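Local coordinates for putative iron-regulated protein A (Parabacteroides distasonis ATCC 8503, PDB 4ECG) that binds calcium ions and belongs to the imelysin-like family of putative M75 metallopeptidases, its link to iron being suggested only by its name, at residues A25-E29 / D30-A34; N342-G345 / Y346-N350. All coordinates share one frame; numbering follows the deposited sequence.

Contact 1 (A25-E29 / D30-A34); sequences AKPTE and DQMSA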
loop_
_atom_site.group_PDB
_atom_site.type_symbol
_atom_site.label_atom_id
_atom_site.label_comp_id
_atom_site.label_asym_id
_atom_site.label_seq_id
_atom_site.Cartn_x
_atom_site.Cartn_y
_atom_site.Cartn_z
ATOM N N ALA A 25 -14.373 -2.754 31.286
ATOM C CA ALA A 25 -13.805 -1.422 31.032
ATOM C C ALA A 25 -14.185 -1.031 29.600
ATOM O O ALA A 25 -14.042 -1.828 28.694
ATOM C CB ALA A 25 -12.289 -1.427 31.192
ATOM N N LYS A 26 -14.725 0.166 29.422
ATOM C CA LYS A 26 -14.936 0.737 28.118
ATOM C C LYS A 26 -14.174 2.050 28.023
ATOM O O LYS A 26 -14.198 2.840 28.932
ATOM C CB LYS A 26 -16.425 0.939 27.852
ATOM C CG LYS A 26 -17.227 -0.354 27.974
ATOM C CD LYS A 26 -18.447 -0.406 27.053
ATOM C CE LYS A 26 -19.611 -1.167 27.704
ATOM N NZ LYS A 26 -20.628 -1.609 26.708
ATOM N N PRO A 27 -13.483 2.286 26.905
ATOM C CA PRO A 27 -12.719 3.520 26.817
ATOM C C PRO A 27 -13.595 4.773 26.741
ATOM O O PRO A 27 -14.688 4.739 26.196
ATOM C CB PRO A 27 -11.914 3.344 25.528
ATOM C CG PRO A 27 -12.671 2.367 24.704
ATOM C CD PRO A 27 -13.403 1.485 25.666
ATOM N N THR A 28 -13.081 5.862 27.291
ATOM C CA THR A 28 -13.755 7.135 27.296
ATOM C C THR A 28 -13.510 7.775 25.949
ATOM O O THR A 28 -12.661 7.311 25.135
ATOM C CB THR A 28 -13.204 8.069 28.405
ATOM O OG1 THR A 28 -11.803 8.254 28.216
ATOM C CG2 THR A 28 -13.406 7.481 29.766
ATOM N N GLU A 29 -14.252 8.855 25.717
ATOM C CA GLU A 29 -14.092 9.623 24.494
ATOM C C GLU A 29 -12.736 10.296 24.410
ATOM O O GLU A 29 -12.133 10.253 23.338
ATOM C CB GLU A 29 -15.238 10.613 24.286
ATOM C CG GLU A 29 -16.506 9.857 23.902
ATOM C CD GLU A 29 -17.646 10.743 23.485
ATOM O OE1 GLU A 29 -17.396 11.673 22.702
ATOM O OE2 GLU A 29 -18.780 10.478 23.932
ATOM N N ASP A 30 -12.259 10.871 25.522
ATOM C CA ASP A 30 -10.938 11.498 25.555
ATOM C C ASP A 30 -9.876 10.440 25.224
ATOM O O ASP A 30 -8.870 10.744 24.530
ATOM C CB ASP A 30 -10.618 12.213 26.885
ATOM C CG ASP A 30 -11.447 13.535 27.102
ATOM O OD1 ASP A 30 -11.867 14.191 26.123
ATOM O OD2 ASP A 30 -11.664 13.937 28.268
ATOM N N GLN A 31 -10.112 9.196 25.653
ATOM C CA GLN A 31 -9.120 8.115 25.413
ATOM C C GLN A 31 -9.060 7.741 23.941
ATOM O O GLN A 31 -8.002 7.592 23.363
ATOM C CB GLN A 31 -9.436 6.857 26.235
ATOM C CG GLN A 31 -8.734 6.787 27.580
ATOM C CD GLN A 31 -9.457 5.946 28.632
ATOM O OE1 GLN A 31 -10.399 5.223 28.346
ATOM N NE2 GLN A 31 -9.000 6.051 29.863
HETATM N N MSE A 32 -10.236 7.567 23.355
HETATM C CA MSE A 32 -10.374 7.252 21.946
HETATM C C MSE A 32 -9.846 8.387 21.070
HETATM O O MSE A 32 -9.232 8.131 20.045
HETATM C CB MSE A 32 -11.847 6.978 21.611
HETATM C CG MSE A 32 -12.309 5.547 21.929
HETATM SE SE MSE A 32 -14.183 5.298 21.618
HETATM C CE MSE A 32 -14.906 6.432 22.974
ATOM N N SER A 33 -10.092 9.633 21.483
ATOM C CA SER A 33 -9.606 10.806 20.732
ATOM C C SER A 33 -8.051 10.846 20.686
ATOM O O SER A 33 -7.438 11.207 19.666
ATOM C CB SER A 33 -10.190 12.072 21.360
ATOM O OG SER A 33 -9.952 13.192 20.543
ATOM N N ALA A 34 -7.423 10.433 21.782
ATOM C CA ALA A 34 -5.935 10.392 21.865
ATOM C C ALA A 34 -5.352 9.288 20.954
ATOM O O ALA A 34 -4.271 9.441 20.400
ATOM C CB ALA A 34 -5.454 10.227 23.318
#

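Contact 2 (N342-G345 / Y346-N350); sequences NAIG and YPFRN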
loop_
_atom_site.group_PDB
_atom_site.type_symbol
_atom_site.label_atom_id
_atom_site.label_comp_id
_atom_site.label_asym_id
_atom_site.label_seq_id
_atom_site.Cartn_x
_atom_site.Cartn_y
_atom_site.Cartn_z
ATOM N N ASN A 342 6.746 -13.682 4.776
ATOM C CA ASN A 342 8.208 -13.802 4.632
ATOM C C ASN A 342 8.719 -15.231 4.325
ATOM O O ASN A 342 9.779 -15.391 3.757
ATOM C CB ASN A 342 8.954 -13.290 5.887
ATOM C CG ASN A 342 8.874 -11.779 6.088
ATOM O OD1 ASN A 342 8.570 -11.034 5.178
ATOM N ND2 ASN A 342 9.134 -11.336 7.321
ATOM N N ALA A 343 7.979 -16.256 4.716
ATOM C CA ALA A 343 8.396 -17.635 4.503
ATOM C C ALA A 343 8.101 -18.091 3.064
ATOM O O ALA A 343 8.649 -19.123 2.622
ATOM C CB ALA A 343 7.728 -18.584 5.530
ATOM N N ILE A 344 7.231 -17.372 2.345
ATOM C CA ILE A 344 6.974 -17.695 0.907
ATOM C C ILE A 344 8.259 -17.552 0.121
ATOM O O ILE A 344 9.055 -16.625 0.339
ATOM C CB ILE A 344 5.859 -16.853 0.217
ATOM C CG1 ILE A 344 4.503 -17.094 0.919
ATOM C CG2 ILE A 344 5.735 -17.225 -1.264
ATOM C CD1 ILE A 344 3.451 -16.053 0.682
ATOM N N GLY A 345 8.436 -18.477 -0.815
ATOM C CA GLY A 345 9.636 -18.523 -1.614
ATOM C C GLY A 345 9.808 -17.293 -2.480
ATOM O O GLY A 345 8.901 -16.872 -3.135
ATOM N N TYR A 346 11.024 -16.765 -2.512
ATOM C CA TYR A 346 11.361 -15.544 -3.215
ATOM C C TYR A 346 12.072 -15.845 -4.500
ATOM O O TYR A 346 12.947 -16.725 -4.544
ATOM C CB TYR A 346 12.293 -14.686 -2.341
ATOM C CG TYR A 346 12.904 -13.490 -3.063
ATOM C CD1 TYR A 346 12.256 -12.269 -3.093
ATOM C CD2 TYR A 346 14.130 -13.599 -3.726
ATOM C CE1 TYR A 346 12.835 -11.178 -3.743
ATOM C CE2 TYR A 346 14.704 -12.516 -4.379
ATOM C CZ TYR A 346 14.051 -11.320 -4.379
ATOM O OH TYR A 346 14.605 -10.264 -4.985
ATOM N N PRO A 347 11.747 -15.099 -5.557
ATOM C CA PRO A 347 10.694 -14.104 -5.627
ATOM C C PRO A 347 9.363 -14.827 -5.813
ATOM O O PRO A 347 9.367 -15.955 -6.282
ATOM C CB PRO A 347 11.058 -13.346 -6.884
ATOM C CG PRO A 347 11.582 -14.420 -7.805
ATOM C CD PRO A 347 12.320 -15.374 -6.888
ATOM N N PHE A 348 8.244 -14.177 -5.494
ATOM C CA PHE A 348 6.863 -14.783 -5.618
ATOM C C PHE A 348 6.575 -15.196 -7.036
ATOM O O PHE A 348 5.974 -16.224 -7.276
ATOM C CB PHE A 348 5.834 -13.739 -5.240
ATOM C CG PHE A 348 4.412 -14.247 -5.079
ATOM C CD1 PHE A 348 4.131 -15.477 -4.488
ATOM C CD2 PHE A 348 3.354 -13.435 -5.444
ATOM C CE1 PHE A 348 2.831 -15.877 -4.296
ATOM C CE2 PHE A 348 2.044 -13.825 -5.260
ATOM C CZ PHE A 348 1.783 -15.046 -4.682
ATOM N N ARG A 349 6.993 -14.397 -7.999
ATOM C CA ARG A 349 6.769 -14.826 -9.400
ATOM C C ARG A 349 7.349 -16.144 -9.832
ATOM O O ARG A 349 6.925 -16.636 -10.875
ATOM C CB ARG A 349 7.126 -13.733 -10.425
ATOM C CG ARG A 349 8.571 -13.306 -10.460
ATOM C CD ARG A 349 9.429 -14.200 -11.282
ATOM N NE ARG A 349 9.469 -13.825 -12.667
ATOM C CZ ARG A 349 9.033 -14.569 -13.679
ATOM N NH1 ARG A 349 8.415 -15.725 -13.491
ATOM N NH2 ARG A 349 9.249 -14.143 -14.911
ATOM N N ASN A 350 8.329 -16.691 -9.103
ATOM C CA ASN A 350 8.853 -18.025 -9.402
ATOM C C ASN A 350 8.429 -19.072 -8.430
ATOM O O ASN A 350 8.891 -20.194 -8.487
ATOM C CB ASN A 350 10.394 -17.994 -9.475
ATOM C CG ASN A 350 10.897 -17.350 -10.740
ATOM O OD1 ASN A 350 10.242 -17.398 -11.769
ATOM N ND2 ASN A 350 12.046 -16.728 -10.668
#

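Contact 1 (A25-E29 / D30-A34)
S33 N donates to E29 O at 2.8 Å, and M32 N reaches T28 O at 3.0 Å; these are the first i-to-i+4 backbone bonds of a helix that starts just after T28. A capping box closes this end. T28, the N-cap, has chi1 of 58°, which sets OG1 between its own N and carbonyl carbon and turns it toward the N-H of Q31, whose nitrogen lies 3.2 Å from OG1 in a rather bent bond (142°). Q31 completes the box: its chain, extended beyond CG, runs back past the threonine hydroxyl until OE1 accepts from T28 N at 3.0 Å. That bond is nearly straight at the hydrogen, although the nitrogen sits above the amide carbonyl plane, 43° out of it. Threonine suits a place needing a short acceptor, and glutamine one needing a long one. E29 and D30 put acidic groups in the first turn, where the helix dipole would probably favour them. P27, extended and without an N-H, leads in; its CG meets CG of M32, a selenomethionine here, at 4.2 Å. The M32 chain bends at its end, bringing CE to 3.9 Å from E29 CG. At this end of helix 29-68, P27 of the leading loop packs against L318 and I322 of helix 315-322, and M32 against V225 and Y226 of helix 225-233, while F379 touches both P27 and M32.

Contact 2 (N342-G345 / Y346-N350)
I344 and G345 leave helix 324-343 in an extended conformation, Y346 joins P347 through a cis peptide, and a short 3-10 turn follows, in which N350 N donates to P347 O at 3.1 Å. The bend brings the I344 and F348 side chains together: CG2 of the isoleucine meets CD1 of the phenylalanine at 4.0 Å, the two groups meeting at a slant. F348 has its CG anti to the backbone N (chi1 -170°), and I344 points its CG2 branch in the same sense relative to its own N; with the bend between them, this brings the methyl and the ring to the same side of the chain. Both are large and apolar, as befits a buried place: L285 touches both of them, A361 adds to the isoleucine, and I358, I251 and V255 touch the phenylalanine. G345 contributes no side chain to the link between them, and its N donates to D354 OD2. Beyond it, Y346 lays a ring face under P347, whose CB stands 4.0 Å above the ring plane over its centre, a CH-pi contact that commonly accompanies a cis proline after an aromatic residue. R349 points away from I344 and G345 and forms a salt bridge with D158. The backbone angles of P347 (-79°/160°), together with the cis bond before it, fit a type VIb turn, with G345 and F348 as its outer residues.

In the fold
Contact 1 comes first along the chain, where helix 29-68 begins, and contact 2 comes some 300 residues later, where helix 324-343 gives way to the loop before helix 355-377. Their centres are about 41 Å apart and their nearest atoms about 28 Å, so they do not touch. They share no helix: 25-34 starts one at the surface, whereas 342-350 ends another and redirects the chain in a buried position nearer the middle of the molecule. Contact 1 thus caps the start of one helix, and contact 2 follows the end of another, in this largely helical, imelysin-like chain. Calcium-site residues lie in both neighbourhoods without being part of either contact: Q227 near contact 1, and near contact 2 E160 and E277, whose sites are not occupied in this chain.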